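Local structure of pilin (3GLE) at residues Asn15-Thr20 / Pro135-Ile140; Lys23-Val28 / Val68-Ser73; Phe41-Asp46 / Tyr98-Thr103; Thr118-Gln123 / Ser147-Gln152. The protein forms the backbone of the pilus, stacking head to tail into covalently joined columns that serve adhesion to host cells, bacterial aggregation and biofilm formation. The protein carries 2 engineered substitutions. One frame throughout, in Å; residues are numbered along the deposited sequence.

Interaction 1. Residues Asn15-Thr20 / Pro135-Ile140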
loop_
_atom_site.group_PDB
_atom_site.type_symbol
_atom_site.label_atom_id
_atom_site.label_comp_id
_atom_site.label_asym_id
_atom_site.label_seq_id
_atom_site.Cartn_x
_atom_site.Cartn_y
_atom_site.Cartn_z
ATOM N N ASN A 15 -10.890 18.432 -25.042
ATOM C CA ASN A 15 -11.589 18.562 -26.332
ATOM C C ASN A 15 -11.736 17.186 -26.981
ATOM O O ASN A 15 -10.751 16.625 -27.484
ATOM C CB ASN A 15 -10.838 19.495 -27.302
ATOM C CG ASN A 15 -10.727 20.934 -26.796
ATOM O OD1 ASN A 15 -11.073 21.248 -25.652
ATOM N ND2 ASN A 15 -10.227 21.816 -27.654
ATOM N N GLY A 16 -12.949 16.643 -26.969
ATOM C CA GLY A 16 -13.195 15.349 -27.591
ATOM C C GLY A 16 -14.055 14.433 -26.744
ATOM O O GLY A 16 -14.745 14.886 -25.833
ATOM N N ALA A 17 -13.989 13.136 -27.039
ATOM C CA ALA A 17 -14.950 12.160 -26.503
ATOM C C ALA A 17 -14.361 11.160 -25.501
ATOM O O ALA A 17 -15.074 10.290 -24.988
ATOM C CB ALA A 17 -15.653 11.418 -27.653
ATOM N N LYS A 18 -13.071 11.283 -25.218
ATOM C CA LYS A 18 -12.418 10.367 -24.280
ATOM C C LYS A 18 -12.013 11.097 -23.004
ATOM O O LYS A 18 -11.533 12.226 -23.053
ATOM C CB LYS A 18 -11.218 9.697 -24.942
ATOM C CG LYS A 18 -11.564 8.996 -26.252
ATOM C CD LYS A 18 -10.305 8.641 -27.012
ATOM C CE LYS A 18 -10.620 7.963 -28.343
ATOM N NZ LYS A 18 -9.345 7.497 -28.972
ATOM N N LEU A 19 -12.229 10.458 -21.857
ATOM C CA LEU A 19 -11.907 11.079 -20.567
ATOM C C LEU A 19 -10.950 10.210 -19.753
ATOM O O LEU A 19 -11.282 9.089 -19.354
ATOM C CB LEU A 19 -13.195 11.361 -19.782
ATOM C CG LEU A 19 -13.120 11.854 -18.335
ATOM C CD1 LEU A 19 -12.530 13.291 -18.255
ATOM C CD2 LEU A 19 -14.508 11.764 -17.710
ATOM N N THR A 20 -9.768 10.764 -19.496
ATOM C CA THR A 20 -8.717 10.109 -18.746
ATOM C C THR A 20 -8.989 10.220 -17.253
ATOM O O THR A 20 -9.429 11.257 -16.766
ATOM C CB THR A 20 -7.371 10.774 -19.055
ATOM O OG1 THR A 20 -7.145 10.720 -20.466
ATOM C CG2 THR A 20 -6.198 10.079 -18.340
ATOM N N PRO A 135 -25.726 15.771 -32.477
ATOM C CA PRO A 135 -25.118 16.236 -31.244
ATOM C C PRO A 135 -24.000 15.292 -30.828
ATOM O O PRO A 135 -24.187 14.076 -30.768
ATOM C CB PRO A 135 -26.264 16.181 -30.224
ATOM C CG PRO A 135 -27.537 16.138 -31.060
ATOM C CD PRO A 135 -27.117 15.332 -32.260
ATOM N N VAL A 136 -22.837 15.867 -30.562
ATOM C CA VAL A 136 -21.665 15.087 -30.210
ATOM C C VAL A 136 -20.985 15.639 -28.950
ATOM O O VAL A 136 -20.919 16.863 -28.762
ATOM C CB VAL A 136 -20.715 15.022 -31.438
ATOM C CG1 VAL A 136 -19.278 14.728 -31.057
ATOM C CG2 VAL A 136 -21.209 13.971 -32.415
ATOM N N ALA A 137 -20.513 14.729 -28.090
ATOM C CA ALA A 137 -19.606 15.039 -26.983
ATOM C C ALA A 137 -18.405 15.854 -27.473
ATOM O O ALA A 137 -17.609 15.373 -28.266
ATOM C CB ALA A 137 -19.119 13.723 -26.320
ATOM N N THR A 138 -18.277 17.098 -27.019
ATOM C CA THR A 138 -17.316 18.003 -27.652
ATOM C C THR A 138 -16.219 18.404 -26.700
ATOM O O THR A 138 -15.033 18.463 -27.074
ATOM C CB THR A 138 -17.995 19.250 -28.236
ATOM O OG1 THR A 138 -18.943 18.835 -29.219
ATOM C CG2 THR A 138 -16.966 20.191 -28.874
ATOM N N TYR A 139 -16.623 18.710 -25.475
ATOM C CA TYR A 139 -15.675 18.813 -24.398
ATOM C C TYR A 139 -16.178 18.345 -23.053
ATOM O O TYR A 139 -17.395 18.235 -22.819
ATOM C CB TYR A 139 -14.996 20.179 -24.341
ATOM C CG TYR A 139 -15.856 21.379 -24.125
ATOM C CD1 TYR A 139 -16.423 22.049 -25.205
ATOM C CD2 TYR A 139 -16.035 21.896 -22.843
ATOM C CE1 TYR A 139 -17.193 23.201 -25.012
ATOM C CE2 TYR A 139 -16.802 23.041 -22.626
ATOM C CZ TYR A 139 -17.381 23.687 -23.713
ATOM O OH TYR A 139 -18.141 24.819 -23.501
ATOM N N ILE A 140 -15.224 18.043 -22.176
ATOM C CA ILE A 140 -15.524 17.413 -20.911
ATOM C C ILE A 140 -14.784 18.115 -19.776
ATOM O O ILE A 140 -13.574 18.376 -19.867
ATOM C CB ILE A 140 -15.204 15.918 -20.936
ATOM C CG1 ILE A 140 -15.814 15.247 -22.170
ATOM C CG2 ILE A 140 -15.747 15.241 -19.696
ATOM C CD1 ILE A 140 -15.148 13.911 -22.524
#
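A classic beta bulge at Thr-138 and Tyr-139, both facing His-125, lies where Asn-15 meets Tyr-139 as a non-hydrogen-bonded antiparallel pair, their CA atoms 4.5 Å apart. Next to that bridge, Gly-16 N donates to Thr-138 O over 2.8 Å. The bond is bent, 136° at the hydrogen, and the donor stands well above the carbonyl plane, as the chain here is turning out of the sheet. Gly-16 suits the turn because, at its phi of 136°, a CB would be jammed against the carbonyl oxygen of Asn-15. Ile-140 buries the largest area of any residue here. Its CD1 packs 3.5 Å from Gly-16 O, and CG2, placed anti to the backbone N, meets Leu-19 CD1 at 4.0 Å. Ala-17 CB and Ala-137 CB lie 4.4 Å apart, a looser apolar contact. Within the bulged strand, Thr-138 OG1 hydrogen-bonds Val-136 O, which ties down its polar end. Beyond the contact, Ile-140 packs on Val-122 of strand 119-129, the neighbour of strand 134-143, whereas the backbones of Ala-17 and Leu-19 bond to Phe-87 and Phe-85, so the chain passes here from one sheet to the other.

Interaction 2. Residues Lys23-Val28 / Val68-Ser73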
loop_
_atom_site.group_PDB
_atom_site.type_symbol
_atom_site.label_atom_id
_atom_site.label_comp_id
_atom_site.label_asym_id
_atom_site.label_seq_id
_atom_site.Cartn_x
_atom_site.Cartn_y
_atom_site.Cartn_z
ATOM N N LYS A 23 -4.688 7.583 -11.477
ATOM C CA LYS A 23 -4.473 7.123 -10.110
ATOM C C LYS A 23 -3.062 7.461 -9.671
ATOM O O LYS A 23 -2.125 7.192 -10.390
ATOM C CB LYS A 23 -4.657 5.615 -9.993
ATOM C CG LYS A 23 -4.500 5.127 -8.578
ATOM C CD LYS A 23 -5.724 5.444 -7.737
ATOM C CE LYS A 23 -5.470 5.158 -6.256
ATOM N NZ LYS A 23 -6.667 5.556 -5.439
ATOM N N ASN A 24 -2.932 8.020 -8.472
ATOM C CA ASN A 24 -1.642 8.250 -7.833
ATOM C C ASN A 24 -1.504 7.505 -6.496
ATOM O O ASN A 24 -2.407 7.529 -5.683
ATOM C CB ASN A 24 -1.417 9.756 -7.651
ATOM C CG ASN A 24 -0.952 10.413 -8.928
ATOM O OD1 ASN A 24 0.151 10.145 -9.395
ATOM N ND2 ASN A 24 -1.796 11.254 -9.520
ATOM N N LEU A 25 -0.391 6.810 -6.301
ATOM C CA LEU A 25 -0.061 6.238 -4.999
ATOM C C LEU A 25 0.966 7.110 -4.332
ATOM O O LEU A 25 2.065 7.275 -4.874
ATOM C CB LEU A 25 0.547 4.850 -5.138
ATOM C CG LEU A 25 -0.300 3.617 -5.372
ATOM C CD1 LEU A 25 0.535 2.394 -5.043
ATOM C CD2 LEU A 25 -1.540 3.646 -4.521
ATOM N N ASP A 26 0.601 7.681 -3.178
ATOM C CA ASP A 26 1.523 8.471 -2.362
ATOM C C ASP A 26 2.183 7.568 -1.327
ATOM O O ASP A 26 1.535 7.100 -0.384
ATOM C CB ASP A 26 0.765 9.577 -1.640
ATOM C CG ASP A 26 0.448 10.745 -2.533
ATOM O OD1 ASP A 26 0.493 10.580 -3.782
ATOM O OD2 ASP A 26 0.152 11.836 -1.978
ATOM N N LEU A 27 3.467 7.295 -1.503
ATOM C CA LEU A 27 4.157 6.391 -0.572
ATOM C C LEU A 27 4.635 7.109 0.699
ATOM O O LEU A 27 5.420 8.053 0.624
ATOM C CB LEU A 27 5.323 5.671 -1.258
ATOM C CG LEU A 27 5.121 4.940 -2.592
ATOM C CD1 LEU A 27 6.297 3.992 -2.850
ATOM C CD2 LEU A 27 3.800 4.207 -2.714
ATOM N N VAL A 28 4.164 6.673 1.868
ATOM C CA VAL A 28 4.731 7.214 3.109
ATOM C C VAL A 28 6.271 6.978 3.173
ATOM O O VAL A 28 7.043 7.896 3.424
ATOM C CB VAL A 28 4.039 6.668 4.378
ATOM C CG1 VAL A 28 4.497 7.477 5.576
ATOM C CG2 VAL A 28 2.501 6.726 4.252
ATOM N N VAL A 68 -7.199 0.620 -13.161
ATOM C CA VAL A 68 -5.767 0.570 -13.250
ATOM C C VAL A 68 -5.254 -0.516 -12.281
ATOM O O VAL A 68 -5.870 -0.776 -11.245
ATOM C CB VAL A 68 -5.129 1.927 -12.869
ATOM C CG1 VAL A 68 -5.527 3.015 -13.871
ATOM C CG2 VAL A 68 -5.511 2.323 -11.424
ATOM N N THR A 69 -4.116 -1.116 -12.617
ATOM C CA THR A 69 -3.582 -2.224 -11.845
ATOM C C THR A 69 -2.121 -1.986 -11.468
ATOM O O THR A 69 -1.306 -1.619 -12.310
ATOM C CB THR A 69 -3.709 -3.528 -12.652
ATOM O OG1 THR A 69 -5.087 -3.691 -13.039
ATOM C CG2 THR A 69 -3.221 -4.726 -11.820
ATOM N N TYR A 70 -1.807 -2.157 -10.193
ATOM C CA TYR A 70 -0.424 -2.099 -9.728
ATOM C C TYR A 70 0.068 -3.521 -9.480
ATOM O O TYR A 70 -0.722 -4.374 -9.057
ATOM C CB TYR A 70 -0.316 -1.283 -8.443
ATOM C CG TYR A 70 -0.560 0.194 -8.648
ATOM C CD1 TYR A 70 0.511 1.078 -8.825
ATOM C CD2 TYR A 70 -1.862 0.708 -8.696
ATOM C CE1 TYR A 70 0.283 2.465 -9.046
ATOM C CE2 TYR A 70 -2.097 2.084 -8.909
ATOM C CZ TYR A 70 -1.022 2.956 -9.089
ATOM O OH TYR A 70 -1.261 4.319 -9.287
ATOM N N THR A 71 1.357 -3.762 -9.756
ATOM C CA THR A 71 2.028 -5.017 -9.417
ATOM C C THR A 71 3.331 -4.713 -8.706
ATOM O O THR A 71 3.824 -3.581 -8.777
ATOM C CB THR A 71 2.370 -5.849 -10.656
ATOM O OG1 THR A 71 3.260 -5.111 -11.500
ATOM C CG2 THR A 71 1.109 -6.185 -11.447
ATOM N N ASN A 72 3.892 -5.721 -8.029
ATOM C CA ASN A 72 5.138 -5.560 -7.292
ATOM C C ASN A 72 6.211 -4.869 -8.142
ATOM O O ASN A 72 6.912 -3.981 -7.653
ATOM C CB ASN A 72 5.654 -6.916 -6.792
ATOM C CG ASN A 72 4.740 -7.569 -5.739
ATOM O OD1 ASN A 72 4.789 -8.776 -5.562
ATOM N ND2 ASN A 72 3.920 -6.786 -5.054
ATOM N N SER A 73 6.287 -5.262 -9.418
ATOM C CA SER A 73 7.250 -4.729 -10.396
ATOM C C SER A 73 7.126 -3.235 -10.735
ATOM O O SER A 73 7.994 -2.707 -11.426
ATOM C CB SER A 73 7.170 -5.531 -11.697
ATOM O OG SER A 73 5.947 -5.254 -12.351
#
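Tyr-70 reaches between Lys-23 and Leu-25, and each meets a different side of its ring. Leu-25 lies over one face: its CG is 4.1 Å from the ring centroid and 21° off the normal, a CH-pi contact offset toward the rim. Leu-25 and Tyr-70 pass each other head to tail, and Leu-25 CD1 lies 4.0 Å from both Tyr-70 CD1 and CE1. Lys-23 approaches at the edge instead, its chain crossing the tyrosine at about a right angle, with CG 3.4 Å from Tyr-70 OH. Because its CG is anti to the backbone N (chi1 -177°) and the chain then bends at chi2, the ammonium end is carried away to a salt bridge with Glu-104. Val-68 CG2 flanks the lysine stem, 3.7 Å from Lys-23 CB. The phenol hydroxyl is bonded to Asn-79 O, so a polar-ended ring suits this buried place. The axes of segments 23-27 and 68-70 come within 9.4 Å, 28° from parallel, and the strands belong to facing sheets. A buried lysine, a glutamate and packed aromatic groups such as Phe-39 mark the intramolecular isopeptide site of such pilin domains; here the asparagine partner is replaced by the engineered Ala-155, so the cross-link cannot form.

Interaction 3. Residues Phe41-Asp46 / Tyr98-Thr103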
loop_
_atom_site.group_PDB
_atom_site.type_symbol
_atom_site.label_atom_id
_atom_site.label_comp_id
_atom_site.label_asym_id
_atom_site.label_seq_id
_atom_site.Cartn_x
_atom_site.Cartn_y
_atom_site.Cartn_z
ATOM N N PHE A 41 -12.823 2.571 -11.247
ATOM C CA PHE A 41 -13.541 3.836 -11.289
ATOM C C PHE A 41 -14.846 3.657 -12.022
ATOM O O PHE A 41 -14.890 3.029 -13.071
ATOM C CB PHE A 41 -12.677 4.927 -11.936
ATOM C CG PHE A 41 -11.298 4.973 -11.365
ATOM C CD1 PHE A 41 -11.101 5.394 -10.060
ATOM C CD2 PHE A 41 -10.222 4.505 -12.087
ATOM C CE1 PHE A 41 -9.846 5.407 -9.514
ATOM C CE2 PHE A 41 -8.955 4.506 -11.537
ATOM C CZ PHE A 41 -8.774 4.948 -10.243
ATOM N N LYS A 42 -15.910 4.169 -11.412
ATOM C CA LYS A 42 -17.238 4.065 -11.955
ATOM C C LYS A 42 -17.715 5.425 -12.411
ATOM O O LYS A 42 -17.530 6.447 -11.705
ATOM C CB LYS A 42 -18.206 3.508 -10.906
ATOM C CG LYS A 42 -19.637 3.346 -11.438
ATOM C CD LYS A 42 -20.526 2.691 -10.406
ATOM C CE LYS A 42 -21.973 2.755 -10.834
ATOM N NZ LYS A 42 -22.902 2.139 -9.813
ATOM N N ILE A 43 -18.317 5.430 -13.603
ATOM C CA ILE A 43 -19.041 6.592 -14.062
ATOM C C ILE A 43 -20.533 6.257 -14.211
ATOM O O ILE A 43 -20.921 5.217 -14.784
ATOM C CB ILE A 43 -18.453 7.206 -15.339
ATOM C CG1 ILE A 43 -19.168 8.531 -15.639
ATOM C CG2 ILE A 43 -18.641 6.261 -16.496
ATOM C CD1 ILE A 43 -18.431 9.456 -16.609
ATOM N N GLU A 44 -21.367 7.137 -13.676
ATOM C CA GLU A 44 -22.801 6.937 -13.797
ATOM C C GLU A 44 -23.520 8.257 -14.014
ATOM O O GLU A 44 -22.981 9.304 -13.654
ATOM C CB GLU A 44 -23.321 6.221 -12.552
ATOM C CG GLU A 44 -22.913 6.867 -11.257
ATOM C CD GLU A 44 -23.519 6.181 -10.040
ATOM O OE1 GLU A 44 -24.282 5.189 -10.207
ATOM O OE2 GLU A 44 -23.225 6.646 -8.913
ATOM N N PRO A 45 -24.729 8.219 -14.609
ATOM C CA PRO A 45 -25.534 9.439 -14.751
ATOM C C PRO A 45 -25.779 10.108 -13.400
ATOM O O PRO A 45 -26.036 9.425 -12.401
ATOM C CB PRO A 45 -26.857 8.917 -15.315
ATOM C CG PRO A 45 -26.469 7.685 -16.066
ATOM C CD PRO A 45 -25.388 7.057 -15.248
ATOM N N ASP A 46 -25.681 11.432 -13.371
ATOM C CA ASP A 46 -26.039 12.195 -12.182
ATOM C C ASP A 46 -27.571 12.318 -12.082
ATOM O O ASP A 46 -28.218 12.855 -12.981
ATOM C CB ASP A 46 -25.381 13.569 -12.236
ATOM C CG ASP A 46 -25.484 14.333 -10.933
ATOM O OD1 ASP A 46 -26.361 14.040 -10.092
ATOM O OD2 ASP A 46 -24.673 15.260 -10.755
ATOM N N TYR A 98 -24.562 17.360 -20.163
ATOM C CA TYR A 98 -24.984 16.098 -19.566
ATOM C C TYR A 98 -24.120 15.763 -18.351
ATOM O O TYR A 98 -22.886 15.794 -18.424
ATOM C CB TYR A 98 -24.942 14.971 -20.614
ATOM C CG TYR A 98 -26.023 15.093 -21.703
ATOM C CD1 TYR A 98 -25.930 16.066 -22.704
ATOM C CD2 TYR A 98 -27.127 14.230 -21.726
ATOM C CE1 TYR A 98 -26.893 16.186 -23.675
ATOM C CE2 TYR A 98 -28.113 14.330 -22.725
ATOM C CZ TYR A 98 -27.987 15.310 -23.687
ATOM O OH TYR A 98 -28.946 15.454 -24.655
ATOM N N TYR A 99 -24.763 15.433 -17.232
ATOM C CA TYR A 99 -24.042 15.292 -15.968
ATOM C C TYR A 99 -23.869 13.858 -15.488
ATOM O O TYR A 99 -24.826 13.061 -15.505
ATOM C CB TYR A 99 -24.737 16.084 -14.880
ATOM C CG TYR A 99 -24.586 17.580 -14.962
ATOM C CD1 TYR A 99 -23.747 18.247 -14.077
ATOM C CD2 TYR A 99 -25.329 18.342 -15.883
ATOM C CE1 TYR A 99 -23.608 19.617 -14.103
ATOM C CE2 TYR A 99 -25.214 19.735 -15.915
ATOM C CZ TYR A 99 -24.349 20.362 -15.005
ATOM O OH TYR A 99 -24.191 21.724 -15.009
ATOM N N TYR A 100 -22.642 13.566 -15.050
ATOM C CA TYR A 100 -22.219 12.269 -14.513
ATOM C C TYR A 100 -21.467 12.449 -13.190
ATOM O O TYR A 100 -20.963 13.539 -12.894
ATOM C CB TYR A 100 -21.260 11.573 -15.476
ATOM C CG TYR A 100 -21.832 11.266 -16.844
ATOM C CD1 TYR A 100 -22.270 9.976 -17.166
ATOM C CD2 TYR A 100 -21.903 12.250 -17.824
ATOM C CE1 TYR A 100 -22.812 9.702 -18.414
ATOM C CE2 TYR A 100 -22.448 11.995 -19.064
ATOM C CZ TYR A 100 -22.894 10.712 -19.345
ATOM O OH TYR A 100 -23.380 10.470 -20.565
ATOM N N LYS A 101 -21.383 11.366 -12.413
ATOM C CA LYS A 101 -20.511 11.293 -11.240
ATOM C C LYS A 101 -19.476 10.219 -11.462
ATOM O O LYS A 101 -19.788 9.113 -11.941
ATOM C CB LYS A 101 -21.286 10.937 -9.959
ATOM C CG LYS A 101 -22.534 11.778 -9.715
ATOM C CD LYS A 101 -22.183 13.164 -9.215
ATOM C CE LYS A 101 -21.816 13.127 -7.733
ATOM N NZ LYS A 101 -22.246 14.375 -7.029
ATOM N N VAL A 102 -18.246 10.532 -11.094
ATOM C CA VAL A 102 -17.168 9.569 -11.185
ATOM C C VAL A 102 -16.665 9.326 -9.764
ATOM O O VAL A 102 -16.393 10.283 -9.022
ATOM C CB VAL A 102 -16.042 10.068 -12.124
ATOM C CG1 VAL A 102 -14.800 9.137 -12.081
ATOM C CG2 VAL A 102 -16.582 10.211 -13.551
ATOM N N THR A 103 -16.585 8.052 -9.389
ATOM C CA THR A 103 -16.104 7.630 -8.079
ATOM C C THR A 103 -15.095 6.484 -8.232
ATOM O O THR A 103 -15.017 5.844 -9.282
ATOM C CB THR A 103 -17.254 7.129 -7.184
ATOM O OG1 THR A 103 -18.101 6.245 -7.951
ATOM C CG2 THR A 103 -18.097 8.307 -6.652
HETATM O O HOH W 1 -19.797 6.953 -9.878
#
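Lys-42 and Thr-103 face each other as a hydrogen-bonded antiparallel pair, with Lys-42 N to Thr-103 O at 2.9 Å and the return bond from Thr-103 N to Lys-42 O at 3.0 Å. Glu-44 and Lys-101 repeat the pattern. The last bond, Asp-46 N to Tyr-99 O, is straight at the hydrogen, 170°, yet its donor sits above the carbonyl plane. Pro-45 stands opposite Tyr-100 in a non-hydrogen-bonded pair, where this strand neighbour asks for no N-H, so an imino acid is tolerated.

Between these bonds the side chains sort by face. On the Ile-43 and Val-102 side, Ile-43 CD1 touches Val-102 CG2 at 3.7 Å, and Ile-43 CG1 comes equally close to Tyr-100 CB; branched aliphatic groups fill this side well. On the other face stand Lys-42, Glu-44, Lys-101 and Thr-103. Water 1 donates to Lys-42 O and is hydrogen-bonded to Thr-103 OG1, which a chi1 of 46° turns toward it. Asp-46 OD2 packs against Lys-101 CD at 3.6 Å, while OD1 is held by Thr-48.

Farther out, Phe-85 backs Ile-43 and Val-102, and Tyr-100 meets Phe-87 edge-to-face while its hydroxyl bonds Val-59 O. Lys-42 NZ and Glu-44 OE1, both on segment 41-46, form a salt bridge whose hydrogen bond is weak, 3.4 Å. Across the strands, Lys-101 NZ stays 4.5 Å from Asp-46 OD2, beyond salt-bridge distance, so backbone bonds and apolar packing probably do most of the joining.

Interaction 4. Residues Thr118-Gln123 / Ser147-Gln152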
loop_
_atom_site.group_PDB
_atom_site.type_symbol
_atom_site.label_atom_id
_atom_site.label_comp_id
_atom_site.label_asym_id
_atom_site.label_seq_id
_atom_site.Cartn_x
_atom_site.Cartn_y
_atom_site.Cartn_z
ATOM N N THR A 118 -13.527 10.585 -2.692
ATOM C CA THR A 118 -13.947 11.669 -3.563
ATOM C C THR A 118 -15.030 11.264 -4.565
ATOM O O THR A 118 -14.988 10.174 -5.120
ATOM C CB THR A 118 -12.727 12.221 -4.327
ATOM O OG1 THR A 118 -11.819 12.797 -3.388
ATOM C CG2 THR A 118 -13.149 13.277 -5.294
ATOM N N SER A 119 -16.002 12.140 -4.770
ATOM C CA SER A 119 -16.930 12.014 -5.891
ATOM C C SER A 119 -16.692 13.202 -6.827
ATOM O O SER A 119 -16.711 14.328 -6.367
ATOM C CB SER A 119 -18.370 12.054 -5.387
ATOM O OG SER A 119 -19.242 11.509 -6.359
ATOM N N TYR A 120 -16.449 12.956 -8.109
ATOM C CA TYR A 120 -16.310 14.011 -9.100
ATOM C C TYR A 120 -17.621 14.244 -9.866
ATOM O O TYR A 120 -18.302 13.294 -10.255
ATOM C CB TYR A 120 -15.224 13.653 -10.120
ATOM C CG TYR A 120 -13.794 13.882 -9.705
ATOM C CD1 TYR A 120 -13.100 12.912 -9.002
ATOM C CD2 TYR A 120 -13.109 15.052 -10.067
ATOM C CE1 TYR A 120 -11.777 13.104 -8.614
ATOM C CE2 TYR A 120 -11.760 15.253 -9.691
ATOM C CZ TYR A 120 -11.116 14.277 -8.955
ATOM O OH TYR A 120 -9.806 14.414 -8.573
ATOM N N THR A 121 -17.957 15.502 -10.107
ATOM C CA THR A 121 -18.987 15.847 -11.081
ATOM C C THR A 121 -18.289 16.033 -12.410
ATOM O O THR A 121 -17.286 16.740 -12.476
ATOM C CB THR A 121 -19.703 17.132 -10.704
ATOM O OG1 THR A 121 -20.324 16.938 -9.442
ATOM C CG2 THR A 121 -20.779 17.519 -11.744
ATOM N N VAL A 122 -18.817 15.366 -13.436
ATOM C CA VAL A 122 -18.341 15.453 -14.811
ATOM C C VAL A 122 -19.451 15.994 -15.727
ATOM O O VAL A 122 -20.530 15.407 -15.820
ATOM C CB VAL A 122 -17.860 14.062 -15.305
ATOM C CG1 VAL A 122 -17.612 14.058 -16.815
ATOM C CG2 VAL A 122 -16.606 13.666 -14.552
ATOM N N GLN A 123 -19.176 17.131 -16.365
ATOM C CA GLN A 123 -20.053 17.739 -17.354
ATOM C C GLN A 123 -19.587 17.374 -18.760
ATOM O O GLN A 123 -18.467 17.730 -19.159
ATOM C CB GLN A 123 -20.005 19.265 -17.285
ATOM C CG GLN A 123 -20.377 19.966 -15.991
ATOM C CD GLN A 123 -20.407 21.478 -16.214
ATOM O OE1 GLN A 123 -19.445 22.063 -16.731
ATOM N NE2 GLN A 123 -21.532 22.104 -15.889
ATOM N N SER A 147 -12.312 24.168 -8.026
ATOM C CA SER A 147 -12.028 24.451 -9.430
ATOM C C SER A 147 -12.049 23.192 -10.301
ATOM O O SER A 147 -11.982 22.076 -9.774
ATOM C CB SER A 147 -10.680 25.179 -9.566
ATOM O OG SER A 147 -10.399 25.430 -10.937
ATOM N N LYS A 148 -12.182 23.388 -11.618
ATOM C CA LYS A 148 -12.023 22.345 -12.641
ATOM C C LYS A 148 -10.654 21.732 -12.484
ATOM O O LYS A 148 -9.659 22.460 -12.369
ATOM C CB LYS A 148 -12.048 22.935 -14.053
ATOM C CG LYS A 148 -13.317 23.544 -14.502
ATOM C CD LYS A 148 -13.054 24.435 -15.730
ATOM C CE LYS A 148 -14.344 25.080 -16.254
ATOM N NZ LYS A 148 -14.491 24.996 -17.767
ATOM N N VAL A 149 -10.599 20.404 -12.511
ATOM C CA VAL A 149 -9.355 19.659 -12.318
ATOM C C VAL A 149 -9.380 18.394 -13.167
ATOM O O VAL A 149 -10.450 17.936 -13.529
ATOM C CB VAL A 149 -9.114 19.256 -10.837
ATOM C CG1 VAL A 149 -8.680 20.473 -9.965
ATOM C CG2 VAL A 149 -10.313 18.517 -10.253
ATOM N N PRO A 150 -8.201 17.823 -13.492
ATOM C CA PRO A 150 -8.195 16.490 -14.089
ATOM C C PRO A 150 -8.762 15.495 -13.097
ATOM O O PRO A 150 -8.604 15.664 -11.881
ATOM C CB PRO A 150 -6.704 16.198 -14.290
ATOM C CG PRO A 150 -6.044 17.577 -14.351
ATOM C CD PRO A 150 -6.828 18.348 -13.312
ATOM N N ILE A 151 -9.424 14.459 -13.599
ATOM C CA ILE A 151 -9.925 13.443 -12.706
ATOM C C ILE A 151 -8.753 12.620 -12.161
ATOM O O ILE A 151 -8.156 11.801 -12.872
ATOM C CB ILE A 151 -10.951 12.565 -13.371
ATOM C CG1 ILE A 151 -12.015 13.454 -14.007
ATOM C CG2 ILE A 151 -11.553 11.612 -12.344
ATOM C CD1 ILE A 151 -13.065 12.704 -14.618
ATOM N N GLN A 152 -8.434 12.890 -10.895
ATOM C CA GLN A 152 -7.337 12.236 -10.202
ATOM C C GLN A 152 -7.827 11.665 -8.869
ATOM O O GLN A 152 -8.559 12.332 -8.121
ATOM C CB GLN A 152 -6.193 13.230 -9.960
ATOM C CG GLN A 152 -5.384 13.593 -11.199
ATOM C CD GLN A 152 -4.478 14.812 -10.994
ATOM O OE1 GLN A 152 -4.673 15.610 -10.068
ATOM N NE2 GLN A 152 -3.493 14.964 -11.873
#
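The ring of Tyr-120 has Ile-151 over one face and Val-149 at its edge. CG2 of Ile-151 sits 4.0 Å from the ring centroid, 13° off the normal, a CH-pi contact that slides slightly toward the rim. In the plane of the ring, Val-149 CG2 meets CE2 of Tyr-120 at 3.6 Å. Gln-152 O also lies near the ring plane and accepts the hydrogen of Tyr-120 OH. The modelled O-O distance of 2.5 Å is very short, so its exact length is doubtful. With CG anti to the carbonyl carbon (chi1 -80°), the ring spans the gap to the other backbone, and a tyrosine suits the place because it is apolar along its length and polar at its tip.

The contact joins the two sheets of an isopeptide-containing pilin domain: strand 119-129 belongs to one, while strand 151-169 runs parallel to strand 18-27 in the other. Phe-153, next along that strand, meets the Tyr-120 ring edge-to-face. Deeper in the interior, Val-122 CG2 touches Ile-151 CD1 at 3.7 Å, and the same valine packs on Leu-19 and Val-102. Toward the surface, the segment 147-152 includes Lys-148, the residue that joins subunits in the pilus through an isopeptide bond to a threonine of a neighbouring subunit; that bond is absent from this structure, and the side chain of Lys-148 lies against Val-141.

Interactions 3 and 4 are joined by neighbouring strands of one sheet, through the probable hydrogen bond Val-102 O to Tyr-120 N at 2.8 Å. Interaction 4 also meets interaction 1 in the core, where Leu-19 CD2 packs on Ile-151 CD1 at 3.5 Å. Interactions 1 and 2 both draw on strand 18-27, their centres 28 Å apart. Interaction 2 contains Lys-23, the lysine of the isopeptide bond, which cannot form here, and interaction 3 reaches it through Lys-23 CD and Phe-41 CZ, 4.0 Å apart. Around Glu-104, which promotes the bond, the side chain of Phe-41 lies about 3 Å away and that of Tyr-120 about 8 Å, whereas interaction 1 is remote from the site.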